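Local coordinates for protein putative solute-binding component of ABC transporter (Clostridium phytofermentans, PDB 4YS6) that binds beta-D-glucopyranose and is probably the solute-binding component of a sugar ABC transporter, at residues F139-V144 with D176-F181; G149-E154 with P336-A341; L156-A161 with K191-G196; V242-S245 with T249-G252; I275-N280 with G284-S289. All blocks are in the same frame, centred on the assembly; numbering follows the deposited sequence.

Interaction 1: residues F139-V144 with D176-F181; sequences FDNYMV and DNNARF. With BGC (beta-D-glucopyranose), chain D.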
# COMPACT_ATOMS: atom_id res chain seq x y z
N PHE A 139 -0.86 -7.39 4.34
CA PHE A 139 -2.28 -7.30 4.63
C PHE A 139 -3.03 -7.90 3.46
O PHE A 139 -2.46 -8.17 2.39
CB PHE A 139 -2.69 -5.84 4.91
CG PHE A 139 -2.14 -5.33 6.20
CD1 PHE A 139 -0.83 -4.87 6.26
CD2 PHE A 139 -2.89 -5.36 7.36
CE1 PHE A 139 -0.28 -4.44 7.46
CE2 PHE A 139 -2.32 -4.92 8.56
CZ PHE A 139 -1.03 -4.49 8.59
N ASP A 140 -4.31 -8.19 3.64
CA ASP A 140 -5.10 -8.76 2.56
C ASP A 140 -5.39 -7.68 1.53
O ASP A 140 -6.37 -6.92 1.65
CB ASP A 140 -6.38 -9.36 3.13
CG ASP A 140 -7.18 -10.13 2.11
OD1 ASP A 140 -6.99 -9.94 0.89
OD2 ASP A 140 -7.99 -10.96 2.54
N ASN A 141 -4.51 -7.58 0.54
CA ASN A 141 -4.54 -6.46 -0.38
C ASN A 141 -5.76 -6.46 -1.31
O ASN A 141 -6.31 -5.40 -1.60
CB ASN A 141 -3.26 -6.45 -1.20
CG ASN A 141 -2.04 -6.35 -0.32
OD1 ASN A 141 -1.90 -5.37 0.40
ND2 ASN A 141 -1.22 -7.38 -0.31
N TYR A 142 -6.22 -7.64 -1.71
CA TYR A 142 -7.44 -7.71 -2.51
C TYR A 142 -8.62 -7.16 -1.70
O TYR A 142 -9.44 -6.40 -2.22
CB TYR A 142 -7.70 -9.14 -2.96
CG TYR A 142 -8.91 -9.26 -3.82
CD1 TYR A 142 -8.85 -9.00 -5.17
CD2 TYR A 142 -10.13 -9.63 -3.27
CE1 TYR A 142 -9.98 -9.10 -5.97
CE2 TYR A 142 -11.25 -9.74 -4.05
CZ TYR A 142 -11.17 -9.47 -5.39
OH TYR A 142 -12.32 -9.59 -6.14
N MSE A 143 -8.68 -7.49 -0.42
CA MSE A 143 -9.78 -7.03 0.43
C MSE A 143 -9.72 -5.52 0.62
O MSE A 143 -10.77 -4.84 0.70
CB MSE A 143 -9.77 -7.76 1.79
CG MSE A 143 -10.80 -7.25 2.71
SE MSE A 143 -10.62 -8.20 4.44
CE MSE A 143 -10.91 -10.02 3.77
N VAL A 144 -8.51 -4.95 0.69
CA VAL A 144 -8.38 -3.51 0.76
C VAL A 144 -9.09 -2.88 -0.44
O VAL A 144 -9.87 -1.95 -0.31
CB VAL A 144 -6.89 -3.04 0.77
CG1 VAL A 144 -6.78 -1.53 0.56
CG2 VAL A 144 -6.17 -3.45 2.05
N ASP A 176 4.89 -2.26 -8.25
CA ASP A 176 4.41 -2.77 -6.95
C ASP A 176 3.26 -3.74 -7.17
O ASP A 176 2.17 -3.33 -7.57
CB ASP A 176 3.97 -1.59 -6.09
CG ASP A 176 3.50 -1.99 -4.71
OD1 ASP A 176 3.40 -3.19 -4.41
OD2 ASP A 176 3.19 -1.06 -3.91
N ASN A 177 3.50 -5.02 -6.93
CA ASN A 177 2.47 -6.03 -7.16
C ASN A 177 1.22 -5.72 -6.35
O ASN A 177 0.10 -6.05 -6.77
CB ASN A 177 3.01 -7.43 -6.82
CG ASN A 177 2.11 -8.54 -7.31
OD1 ASN A 177 1.85 -8.68 -8.52
ND2 ASN A 177 1.66 -9.38 -6.38
N ASN A 178 1.37 -5.07 -5.20
CA ASN A 178 0.18 -4.71 -4.44
C ASN A 178 -0.79 -3.81 -5.18
O ASN A 178 -2.01 -3.91 -4.96
CB ASN A 178 0.53 -4.00 -3.15
CG ASN A 178 1.25 -4.89 -2.16
OD1 ASN A 178 1.42 -6.10 -2.36
ND2 ASN A 178 1.64 -4.30 -1.06
N ALA A 179 -0.28 -2.95 -6.04
CA ALA A 179 -1.14 -2.01 -6.75
C ALA A 179 -2.13 -2.79 -7.61
O ALA A 179 -3.28 -2.39 -7.74
CB ALA A 179 -0.32 -1.04 -7.59
N ARG A 180 -1.68 -3.91 -8.19
CA ARG A 180 -2.53 -4.77 -9.01
C ARG A 180 -3.69 -5.31 -8.21
O ARG A 180 -4.81 -5.39 -8.69
CB ARG A 180 -1.75 -5.96 -9.59
CG ARG A 180 -0.67 -5.60 -10.57
CD ARG A 180 -0.27 -6.84 -11.39
NE ARG A 180 0.13 -8.00 -10.57
CZ ARG A 180 -0.51 -9.17 -10.52
NH1 ARG A 180 -1.62 -9.39 -11.22
NH2 ARG A 180 -0.04 -10.15 -9.75
N PHE A 181 -3.40 -5.69 -6.98
CA PHE A 181 -4.42 -6.20 -6.08
C PHE A 181 -5.37 -5.13 -5.56
O PHE A 181 -6.59 -5.39 -5.46
CB PHE A 181 -3.75 -6.92 -4.91
CG PHE A 181 -3.31 -8.30 -5.26
CD1 PHE A 181 -2.24 -8.51 -6.10
CD2 PHE A 181 -4.01 -9.40 -4.78
CE1 PHE A 181 -1.87 -9.78 -6.46
CE2 PHE A 181 -3.64 -10.67 -5.11
CZ PHE A 181 -2.58 -10.87 -5.95
C2 BGC D . 1.54 -0.56 0.47
C3 BGC D . 0.67 0.60 0.82
C4 BGC D . 1.35 1.89 0.63
C5 BGC D . 1.98 2.03 -0.72
C6 BGC D . 2.87 3.24 -0.87
C1 BGC D . 2.01 -0.44 -1.00
O1 BGC D . 2.78 -1.40 -1.36
O2 BGC D . 0.81 -1.78 0.62
O3 BGC D . 0.26 0.41 2.22
O4 BGC D . 0.43 3.00 0.75
O5 BGC D . 2.80 0.84 -0.95
O6 BGC D . 3.75 3.39 0.22
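Asn141 and Phe181 touch through their beta carbons, Asn141 CB lying 3.8 Å from Phe181 CB, where the first turns of helices 141-155 and 177-195 come together. Phe181 sits at the centre of this contact. Its CG is turned beside its own backbone N (chi1 -80°), and the ring offers its edge, near its plane, to Tyr142 CB, which is 4.1 Å from Phe181 CD2. Tyr142 takes the other common course: with CG anti to the backbone N (chi1 -179°), its ring runs outward along the helices, and its hydroxyl bonds to Asp188 farther down helix 177-195.

The amide of Asn141 lies near that of Asn178, the two planes inclined by 30°. Asn141 ND2 stays 3.6 Å from Asn178 OD1, too long for a bond, and it is satisfied by Thr138 and Tyr322 instead; Tyr322 also stacks on the Phe181 ring. Asn178 uses its ND2 on the sugar, donating to O2 of the glucose at 3.1 Å and weakly to O1, while the same nitrogen also bonds to Asp124 O. Asp176 OD2 accepts from the anomeric hydroxyl O1 at 2.6 Å. The other oxygen, OD1, takes Asn178 N in an N-cap bond from above the carboxylate plane, so one carboxylate both starts the helix and holds the sugar. Such helix N-termini at the interdomain cleft are characteristic of the sugar site in periplasmic-binding-protein folds.

Interaction 2: residues G149-E154 with P336-A341; sequences GEYIKE and PVFADA. With NA (sodium ion), chain F.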
# COMPACT_ATOMS: atom_id res chain seq x y z
N GLY A 149 -13.82 -0.14 -3.18
CA GLY A 149 -14.88 -0.25 -4.17
C GLY A 149 -16.26 -0.28 -3.57
O GLY A 149 -17.17 0.41 -4.05
N GLU A 150 -16.44 -1.06 -2.50
CA GLU A 150 -17.75 -1.18 -1.87
C GLU A 150 -18.15 0.13 -1.23
O GLU A 150 -19.34 0.45 -1.14
CB GLU A 150 -17.74 -2.29 -0.83
CG GLU A 150 -17.73 -3.67 -1.46
CD GLU A 150 -17.74 -4.81 -0.47
OE1 GLU A 150 -18.17 -5.92 -0.85
OE2 GLU A 150 -17.31 -4.60 0.69
N TYR A 151 -17.17 0.90 -0.75
CA TYR A 151 -17.47 2.21 -0.15
C TYR A 151 -18.08 3.14 -1.19
O TYR A 151 -19.10 3.76 -0.95
CB TYR A 151 -16.21 2.85 0.46
CG TYR A 151 -16.55 4.13 1.18
CD1 TYR A 151 -17.05 4.12 2.47
CD2 TYR A 151 -16.40 5.35 0.54
CE1 TYR A 151 -17.37 5.29 3.12
CE2 TYR A 151 -16.73 6.53 1.19
CZ TYR A 151 -17.20 6.49 2.48
OH TYR A 151 -17.55 7.66 3.11
N ILE A 152 -17.45 3.21 -2.36
CA ILE A 152 -17.96 4.04 -3.44
C ILE A 152 -19.31 3.52 -3.92
O ILE A 152 -20.24 4.30 -4.12
CB ILE A 152 -16.95 4.08 -4.60
CG1 ILE A 152 -15.72 4.88 -4.16
CG2 ILE A 152 -17.57 4.68 -5.85
CD1 ILE A 152 -14.58 4.91 -5.12
N LYS A 153 -19.43 2.21 -4.10
CA LYS A 153 -20.70 1.61 -4.51
C LYS A 153 -21.85 1.95 -3.54
O LYS A 153 -22.96 2.27 -3.97
CB LYS A 153 -20.54 0.09 -4.63
CG LYS A 153 -21.86 -0.63 -4.89
CD LYS A 153 -21.61 -2.10 -5.23
CE LYS A 153 -22.90 -2.88 -5.30
NZ LYS A 153 -22.70 -4.28 -5.79
N GLU A 154 -21.57 1.88 -2.24
CA GLU A 154 -22.57 2.21 -1.22
C GLU A 154 -22.91 3.68 -1.24
O GLU A 154 -24.07 4.03 -1.22
CB GLU A 154 -22.08 1.82 0.17
CG GLU A 154 -22.38 0.39 0.56
CD GLU A 154 -23.84 0.17 0.88
OE1 GLU A 154 -24.59 1.16 1.00
OE2 GLU A 154 -24.25 -1.00 1.01
N PRO A 336 -7.04 -5.82 7.18
CA PRO A 336 -7.11 -4.36 7.11
C PRO A 336 -8.44 -3.91 7.69
O PRO A 336 -9.41 -4.68 7.67
CB PRO A 336 -6.99 -4.08 5.61
CG PRO A 336 -7.64 -5.25 4.97
CD PRO A 336 -7.37 -6.43 5.88
N VAL A 337 -8.49 -2.69 8.23
CA VAL A 337 -9.67 -2.22 8.95
C VAL A 337 -10.16 -0.92 8.37
O VAL A 337 -9.39 0.02 8.18
CB VAL A 337 -9.36 -2.04 10.47
CG1 VAL A 337 -10.58 -1.53 11.21
CG2 VAL A 337 -8.90 -3.36 11.07
N PHE A 338 -11.46 -0.84 8.13
CA PHE A 338 -12.05 0.41 7.64
C PHE A 338 -11.91 1.53 8.68
O PHE A 338 -12.30 1.34 9.84
CB PHE A 338 -13.52 0.18 7.31
CG PHE A 338 -14.25 1.41 6.86
CD1 PHE A 338 -14.87 2.23 7.76
CD2 PHE A 338 -14.32 1.72 5.51
CE1 PHE A 338 -15.56 3.36 7.35
CE2 PHE A 338 -15.01 2.86 5.10
CZ PHE A 338 -15.62 3.67 6.03
N ALA A 339 -11.41 2.69 8.25
CA ALA A 339 -11.31 3.83 9.12
C ALA A 339 -11.98 5.08 8.53
O ALA A 339 -11.87 5.38 7.35
CB ALA A 339 -9.85 4.12 9.41
N ASP A 340 -12.67 5.83 9.38
CA ASP A 340 -13.11 7.14 8.97
C ASP A 340 -13.11 8.03 10.19
O ASP A 340 -12.60 7.65 11.24
CB ASP A 340 -14.46 7.09 8.28
CG ASP A 340 -15.60 6.62 9.18
OD1 ASP A 340 -15.48 6.56 10.42
OD2 ASP A 340 -16.67 6.35 8.59
N ALA A 341 -13.65 9.23 10.06
CA ALA A 341 -13.48 10.19 11.14
C ALA A 341 -14.30 9.81 12.36
O ALA A 341 -14.02 10.31 13.45
CB ALA A 341 -13.85 11.55 10.69
NA NA F . -26.19 3.58 -0.32
O HOH W 1 -28.43 3.35 0.44
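Tyr151 and Phe338 make this contact by themselves, ring against ring. The closest atoms are Tyr151 CD1 and Phe338 CE2, 3.6 Å apart, and Tyr151 CE1 follows at 3.8 Å from Phe338 CZ. Two neighbouring carbons of the tyrosine thus lie along one side of the phenylalanine ring, with Tyr151 CD1 at its edge and near its plane. The ring centroids are 5.7 Å apart and the planes 32° apart, an oblique pairing that is neither a parallel stack nor a T-shape. Both side chains have CG anti to the backbone N (chi1 -175° for Tyr151 and 177° for Phe338), which sends each ring outward to bridge backbones whose nearest CA atoms, those of Tyr151 and Phe338, are 9.7 Å apart.

In the next shell, Met288, modelled as selenomethionine, touches both rings, and Ser287 and Ile267 also lie against Tyr151. Asn343 ND2 bonds to Phe338 O, fixing the backbone that carries the phenylalanine. Near the end of the helix, the carbonyl O of Glu154 binds a sodium ion at 2.4 Å, with Asn157 as a partner.

The pair lies near the surface and joins helix 141-155 to the last part of strand 331-339. Ile152 faces Leu190 of helix 177-195, whereas the strand across the contact is hydrogen-bonded through Val337 and Ala339 to the edge strand 289-291.

Interaction 3: residues L156-A161 with K191-G196; sequences LNLETA and KPYVDG. With NA (sodium ion), chain F.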
# COMPACT_ATOMS: atom_id res chain seq x y z
N LEU A 156 -22.58 5.96 -3.55
CA LEU A 156 -23.21 6.40 -4.81
C LEU A 156 -24.51 5.66 -5.10
O LEU A 156 -25.15 5.91 -6.11
CB LEU A 156 -22.26 6.21 -5.99
CG LEU A 156 -21.01 7.10 -6.02
CD1 LEU A 156 -20.18 6.79 -7.26
CD2 LEU A 156 -21.35 8.58 -5.96
N ASN A 157 -24.92 4.76 -4.19
CA ASN A 157 -26.16 4.02 -4.32
C ASN A 157 -26.21 3.29 -5.66
O ASN A 157 -27.22 3.30 -6.34
CB ASN A 157 -27.40 4.92 -4.23
CG ASN A 157 -27.57 5.59 -2.89
OD1 ASN A 157 -26.98 5.18 -1.90
ND2 ASN A 157 -28.40 6.62 -2.85
N LEU A 158 -25.09 2.68 -6.06
CA LEU A 158 -25.05 2.10 -7.40
C LEU A 158 -26.02 0.96 -7.59
O LEU A 158 -26.43 0.71 -8.71
CB LEU A 158 -23.65 1.63 -7.71
CG LEU A 158 -22.58 2.72 -7.75
CD1 LEU A 158 -21.26 2.16 -8.21
CD2 LEU A 158 -22.95 3.90 -8.63
N GLU A 159 -26.43 0.27 -6.53
CA GLU A 159 -27.37 -0.84 -6.70
C GLU A 159 -28.73 -0.37 -7.17
O GLU A 159 -29.52 -1.17 -7.70
CB GLU A 159 -27.53 -1.64 -5.40
CG GLU A 159 -26.34 -2.52 -5.09
CD GLU A 159 -26.67 -3.65 -4.12
OE1 GLU A 159 -27.75 -3.61 -3.49
OE2 GLU A 159 -25.84 -4.57 -3.99
N THR A 160 -29.01 0.91 -6.96
CA THR A 160 -30.34 1.44 -7.24
C THR A 160 -30.38 2.72 -8.08
O THR A 160 -31.46 3.13 -8.49
CB THR A 160 -31.07 1.72 -5.91
OG1 THR A 160 -30.36 2.72 -5.17
CG2 THR A 160 -31.13 0.42 -5.09
N ALA A 161 -29.24 3.33 -8.36
CA ALA A 161 -29.25 4.63 -9.03
C ALA A 161 -29.00 4.48 -10.52
O ALA A 161 -28.28 3.58 -10.95
CB ALA A 161 -28.23 5.57 -8.40
N LYS A 191 -16.27 -2.23 -11.76
CA LYS A 191 -16.17 -2.29 -13.22
C LYS A 191 -17.52 -2.56 -13.88
O LYS A 191 -17.81 -1.98 -14.95
CB LYS A 191 -15.16 -3.35 -13.67
CG LYS A 191 -14.78 -3.21 -15.15
CD LYS A 191 -14.48 -4.55 -15.79
CE LYS A 191 -14.25 -4.41 -17.29
NZ LYS A 191 -15.21 -5.23 -18.08
N PRO A 192 -18.37 -3.42 -13.28
CA PRO A 192 -19.69 -3.66 -13.87
C PRO A 192 -20.52 -2.39 -14.07
O PRO A 192 -21.31 -2.32 -15.00
CB PRO A 192 -20.35 -4.58 -12.84
CG PRO A 192 -19.22 -5.31 -12.23
CD PRO A 192 -18.14 -4.29 -12.11
N TYR A 193 -20.34 -1.41 -13.19
CA TYR A 193 -21.06 -0.15 -13.28
C TYR A 193 -20.43 0.82 -14.27
O TYR A 193 -21.10 1.68 -14.80
CB TYR A 193 -21.14 0.49 -11.90
CG TYR A 193 -21.90 -0.40 -10.97
CD1 TYR A 193 -23.27 -0.41 -10.98
CD2 TYR A 193 -21.22 -1.26 -10.11
CE1 TYR A 193 -23.98 -1.27 -10.14
CE2 TYR A 193 -21.91 -2.11 -9.29
CZ TYR A 193 -23.28 -2.10 -9.29
OH TYR A 193 -23.97 -2.95 -8.46
N VAL A 194 -19.12 0.71 -14.47
CA VAL A 194 -18.50 1.46 -15.55
C VAL A 194 -18.98 0.87 -16.87
O VAL A 194 -19.39 1.60 -17.77
CB VAL A 194 -16.97 1.41 -15.47
CG1 VAL A 194 -16.39 2.23 -16.60
CG2 VAL A 194 -16.49 1.94 -14.14
N ASP A 195 -18.96 -0.46 -16.97
CA ASP A 195 -19.45 -1.13 -18.18
C ASP A 195 -20.92 -0.81 -18.47
O ASP A 195 -21.34 -0.74 -19.63
CB ASP A 195 -19.29 -2.65 -18.06
CG ASP A 195 -17.84 -3.10 -17.93
OD1 ASP A 195 -16.94 -2.31 -18.29
OD2 ASP A 195 -17.60 -4.25 -17.48
N GLY A 196 -21.71 -0.66 -17.42
CA GLY A 196 -23.12 -0.36 -17.55
C GLY A 196 -23.44 1.11 -17.77
O GLY A 196 -24.61 1.46 -17.92
NA NA F . -26.19 3.58 -0.32
O HOH W 1 -28.43 3.35 0.44
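Leu158 and Tyr193 supply the apolar core of this contact, in which the leucine is laid across one face of the tyrosine ring. Leu158 CB stands over that face in a CH-pi contact, 3.9 Å from the ring centroid and 16° off the normal. The CD1 methyl of Leu158 extends over the inner end of the same ring, 3.8 Å from Tyr193 CG. A chi1 of -63° sets Leu158 CG beside the backbone N, from where CD1 reaches the ring; CB is placed by the backbone. Leu199 packs against both residues.

Looser contacts gather round the phenol end. The carbonyl Leu158 O approaches Tyr193 CE1 at 3.5 Å, and the methylene carbon Glu159 CG is 4.1 Å from Tyr193 OH, an approach and not a bond. Lys153 reaches this corner too, giving Tyr193 OH a weak hydrogen bond and Glu159 a long, weak ion pair.

Metal binding belongs to the turn itself. Asn157, at positive phi, ends helix 141-155 in a Schellman motif, and its OD1 binds the sodium ion at 2.4 Å beside a water.

The chemistry is therefore mainly dispersion and CH-pi attraction, with weak electrostatics at the phenol end, so the loop is seated on helix 177-195 by shape more than by directed bonds.

Interaction 4: residues V242-S245 with T249-G252; sequences VLCS and TALG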
# COMPACT_ATOMS: atom_id res chain seq x y z
N VAL A 242 -13.48 9.90 -6.44
CA VAL A 242 -12.12 9.54 -6.87
C VAL A 242 -11.67 8.31 -6.10
O VAL A 242 -11.48 8.35 -4.89
CB VAL A 242 -11.12 10.69 -6.67
CG1 VAL A 242 -9.81 10.39 -7.42
CG2 VAL A 242 -11.69 12.00 -7.19
N LEU A 243 -11.51 7.22 -6.82
CA LEU A 243 -10.96 6.00 -6.26
C LEU A 243 -9.46 6.16 -6.20
O LEU A 243 -8.80 6.17 -7.24
CB LEU A 243 -11.35 4.80 -7.12
CG LEU A 243 -10.64 3.50 -6.81
CD1 LEU A 243 -10.99 3.08 -5.37
CD2 LEU A 243 -11.06 2.44 -7.84
N CYS A 244 -8.94 6.33 -4.99
CA CYS A 244 -7.50 6.38 -4.76
C CYS A 244 -7.11 5.14 -4.00
O CYS A 244 -7.69 4.87 -2.95
CB CYS A 244 -7.07 7.60 -3.97
SG CYS A 244 -7.48 9.14 -4.81
N SER A 245 -6.10 4.43 -4.49
CA SER A 245 -5.70 3.19 -3.85
C SER A 245 -4.98 3.40 -2.52
O SER A 245 -4.93 2.46 -1.72
CB SER A 245 -4.81 2.34 -4.78
OG SER A 245 -5.52 1.90 -5.94
N THR A 249 -1.52 8.93 -2.76
CA THR A 249 -2.17 9.40 -3.97
C THR A 249 -3.40 10.25 -3.62
O THR A 249 -3.62 11.30 -4.24
CB THR A 249 -2.56 8.26 -4.93
OG1 THR A 249 -3.45 7.35 -4.30
CG2 THR A 249 -1.31 7.51 -5.39
N ALA A 250 -4.16 9.84 -2.61
CA ALA A 250 -5.29 10.65 -2.19
C ALA A 250 -4.89 12.06 -1.77
O ALA A 250 -5.63 13.02 -2.01
CB ALA A 250 -6.03 9.96 -1.05
N LEU A 251 -3.76 12.18 -1.09
CA LEU A 251 -3.28 13.49 -0.68
C LEU A 251 -3.02 14.42 -1.87
O LEU A 251 -3.33 15.62 -1.82
CB LEU A 251 -2.02 13.34 0.14
CG LEU A 251 -1.47 14.61 0.76
CD1 LEU A 251 -2.51 15.23 1.68
CD2 LEU A 251 -0.19 14.29 1.52
N GLY A 252 -2.43 13.88 -2.93
CA GLY A 252 -2.18 14.64 -4.14
C GLY A 252 -3.48 15.05 -4.78
O GLY A 252 -3.66 16.19 -5.21
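Ser245 O is gripped by two side-chain amides, accepting from Gln271 NE2 and Gln148 NE2, and the same residue faces Thr249 across the contact. The backbone N of Ser245 lies 3.9 Å from Thr249 OG1, a near approach and not a bond. Thr249 OG1 is hydrogen-bonded instead to Asn246 OD1, and it rests on Cys244 CB at 3.6 Å. The hydroxyl occupies the position between the backbone N and the carbonyl carbon (chi1 60°), which turns it to the strand, while the methyl CG2 lies beside the backbone N.

Cys244 and Ala250 form the apolar half. The cysteine places SG beside its own backbone N (chi1 -61°), and the sulfur reaches the helix backbone, 3.7 Å from Ala250 CA. Behind the sulfur, Cys244 CB meets Ala250 CB at 3.9 Å. Small side chains on both sides permit this closeness, with the CA atoms of Cys244 and Ala250 only 5.5 Å apart, and every residue that touches is buried.

Ser245 turns its hydroxyl to Thr171. Asn277 and Gln286 also pack on Ala250. Asn246, the partner of Thr249, itself hydrogen-bonds the glucose through ND2, so the threonine stands in the second shell of the sugar site. Strand 241-244 leading directly into helix 247-260, then to strand 267-268, is a beta-alpha-beta unit, with its ligand-binding loop at the carboxyl end of the strand as in Rossmann-like sugar-binding domains.

Interaction 5: residues I275-N280 with G284-S289; sequences IANVKN and GKQSMS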
# COMPACT_ATOMS: atom_id res chain seq x y z
N ILE A 275 -0.82 10.53 8.61
CA ILE A 275 -1.22 11.64 9.46
C ILE A 275 -1.85 12.77 8.65
O ILE A 275 -2.87 13.31 9.04
CB ILE A 275 -0.01 12.17 10.27
CG1 ILE A 275 0.34 11.15 11.33
CG2 ILE A 275 -0.32 13.50 10.95
CD1 ILE A 275 1.67 11.41 12.03
N ALA A 276 -1.24 13.15 7.53
CA ALA A 276 -1.77 14.22 6.70
C ALA A 276 -3.21 13.92 6.28
O ALA A 276 -4.07 14.82 6.29
CB ALA A 276 -0.90 14.40 5.46
N ASN A 277 -3.45 12.67 5.90
CA ASN A 277 -4.77 12.26 5.43
C ASN A 277 -5.78 12.18 6.56
O ASN A 277 -6.95 12.49 6.34
CB ASN A 277 -4.68 10.94 4.71
CG ASN A 277 -3.74 11.01 3.55
OD1 ASN A 277 -2.54 11.17 3.74
ND2 ASN A 277 -4.27 10.88 2.35
N VAL A 278 -5.35 11.76 7.75
CA VAL A 278 -6.27 11.76 8.88
C VAL A 278 -6.72 13.18 9.19
O VAL A 278 -7.91 13.45 9.41
CB VAL A 278 -5.64 11.13 10.13
CG1 VAL A 278 -6.61 11.21 11.33
CG2 VAL A 278 -5.29 9.69 9.84
N LYS A 279 -5.78 14.12 9.19
CA LYS A 279 -6.15 15.52 9.40
C LYS A 279 -7.11 16.00 8.32
O LYS A 279 -8.06 16.72 8.63
CB LYS A 279 -4.91 16.39 9.43
CG LYS A 279 -4.08 16.17 10.67
CD LYS A 279 -2.78 16.95 10.62
CE LYS A 279 -1.99 16.83 11.91
NZ LYS A 279 -0.85 17.80 11.95
N ASN A 280 -6.89 15.60 7.07
CA ASN A 280 -7.85 15.94 6.01
C ASN A 280 -9.21 15.31 6.23
O ASN A 280 -10.23 15.97 6.00
CB ASN A 280 -7.34 15.52 4.65
CG ASN A 280 -6.29 16.46 4.12
OD1 ASN A 280 -6.07 17.56 4.65
ND2 ASN A 280 -5.62 16.04 3.06
N GLY A 284 -13.06 17.05 6.51
CA GLY A 284 -14.04 16.68 5.51
C GLY A 284 -13.49 16.55 4.10
O GLY A 284 -14.26 16.55 3.13
N LYS A 285 -12.17 16.43 3.97
CA LYS A 285 -11.55 16.42 2.64
C LYS A 285 -11.21 15.01 2.12
O LYS A 285 -10.89 14.84 0.96
CB LYS A 285 -10.27 17.25 2.62
CG LYS A 285 -10.44 18.74 2.73
CD LYS A 285 -9.07 19.38 2.64
CE LYS A 285 -8.97 20.71 3.35
NZ LYS A 285 -7.54 21.10 3.54
N GLN A 286 -11.31 14.01 2.98
CA GLN A 286 -11.14 12.63 2.56
C GLN A 286 -12.22 11.82 3.27
O GLN A 286 -12.52 12.05 4.44
CB GLN A 286 -9.74 12.12 2.89
CG GLN A 286 -9.55 10.67 2.56
CD GLN A 286 -8.11 10.25 2.53
OE1 GLN A 286 -7.20 11.04 2.28
NE2 GLN A 286 -7.89 8.97 2.76
N SER A 287 -12.83 10.90 2.55
CA SER A 287 -14.00 10.17 3.07
C SER A 287 -13.67 9.06 4.06
O SER A 287 -14.37 8.86 5.06
CB SER A 287 -14.78 9.54 1.91
OG SER A 287 -15.15 10.53 0.97
N MSE A 288 -12.64 8.31 3.72
CA MSE A 288 -12.27 7.14 4.49
C MSE A 288 -10.82 6.79 4.19
O MSE A 288 -10.21 7.30 3.22
CB MSE A 288 -13.18 5.96 4.14
CG MSE A 288 -13.11 5.55 2.68
SE MSE A 288 -11.64 4.34 2.17
CE MSE A 288 -12.55 2.61 2.29
N SER A 289 -10.27 5.91 5.03
CA SER A 289 -9.00 5.32 4.76
C SER A 289 -9.07 3.89 5.30
O SER A 289 -10.12 3.42 5.73
CB SER A 289 -7.86 6.14 5.37
OG SER A 289 -6.57 5.66 4.95
O HOH W 2 -6.40 13.70 1.69
O HOH W 3 -6.94 19.80 6.36
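Asn277 and Gln286 form the tight part of this contact, bonded amide to amide. Asn277 ND2 donates to Gln286 OE1 at 2.9 Å, nearly straight at 163°, and arrives in the carbonyl plane on a lone pair. The two amide planes are almost perpendicular, 82° apart, so the asparagine presents an N-H to the glutamine oxygen without stacking on it. Gln286 reaches this spot with CG anti to its backbone N (chi1 176°) and an extended chain beyond. Its other end is held as well: Gln286 NE2 donates to Met288 O at 2.9 Å and also to Asp247 OD1. Asn277 ND2 has a second acceptor in Asp247 O, and Ala250 of helix 247-260 packs against both side chains.

At the helix end the backbone makes a firm bond too, Lys285 N to Asn280 O at 2.8 Å. With Gly284 at positive phi as the C-prime residue, this is a Schellman motif that closes helix 275-282.

The looser side lies round the side chains of Asn280 and Lys285. Asn280 CB and Lys285 CB are 4.0 Å apart, and the polar ends are joined through water: one water donates to Asn280 OD1 and accepts from Lys285 NZ, 3.2 Å from the water O. Another water accepts from Asn280 ND2 and donates to Gln286 OE1, carrying the network inward.

With both ends engaged, the glutamine amide should be fixed in its flip, tying the loop to the helix by directed polar bonds in the buried part and by water toward the lysine.

From the N terminus, strand 135-139 leads into helix 141-155, whose start meets helix 177-195 in interaction 1. Interaction 3 joins the loop after helix 141-155 to the far end of helix 177-195, so the two contacts cross along the chain while sharing that second helix. Interactions 4 and 5 follow in series as short local closures, strand to helix and helix to loop, and they touch through Ala250 and Leu251. Interaction 2 closes the longest loop, returning strand 331-339 to helix 141-155; it encloses interactions 3, 4 and 5 and crosses interaction 1. A sodium ion connects interactions 2 and 3, and Ala339 pairs with Ser289 between interactions 2 and 5.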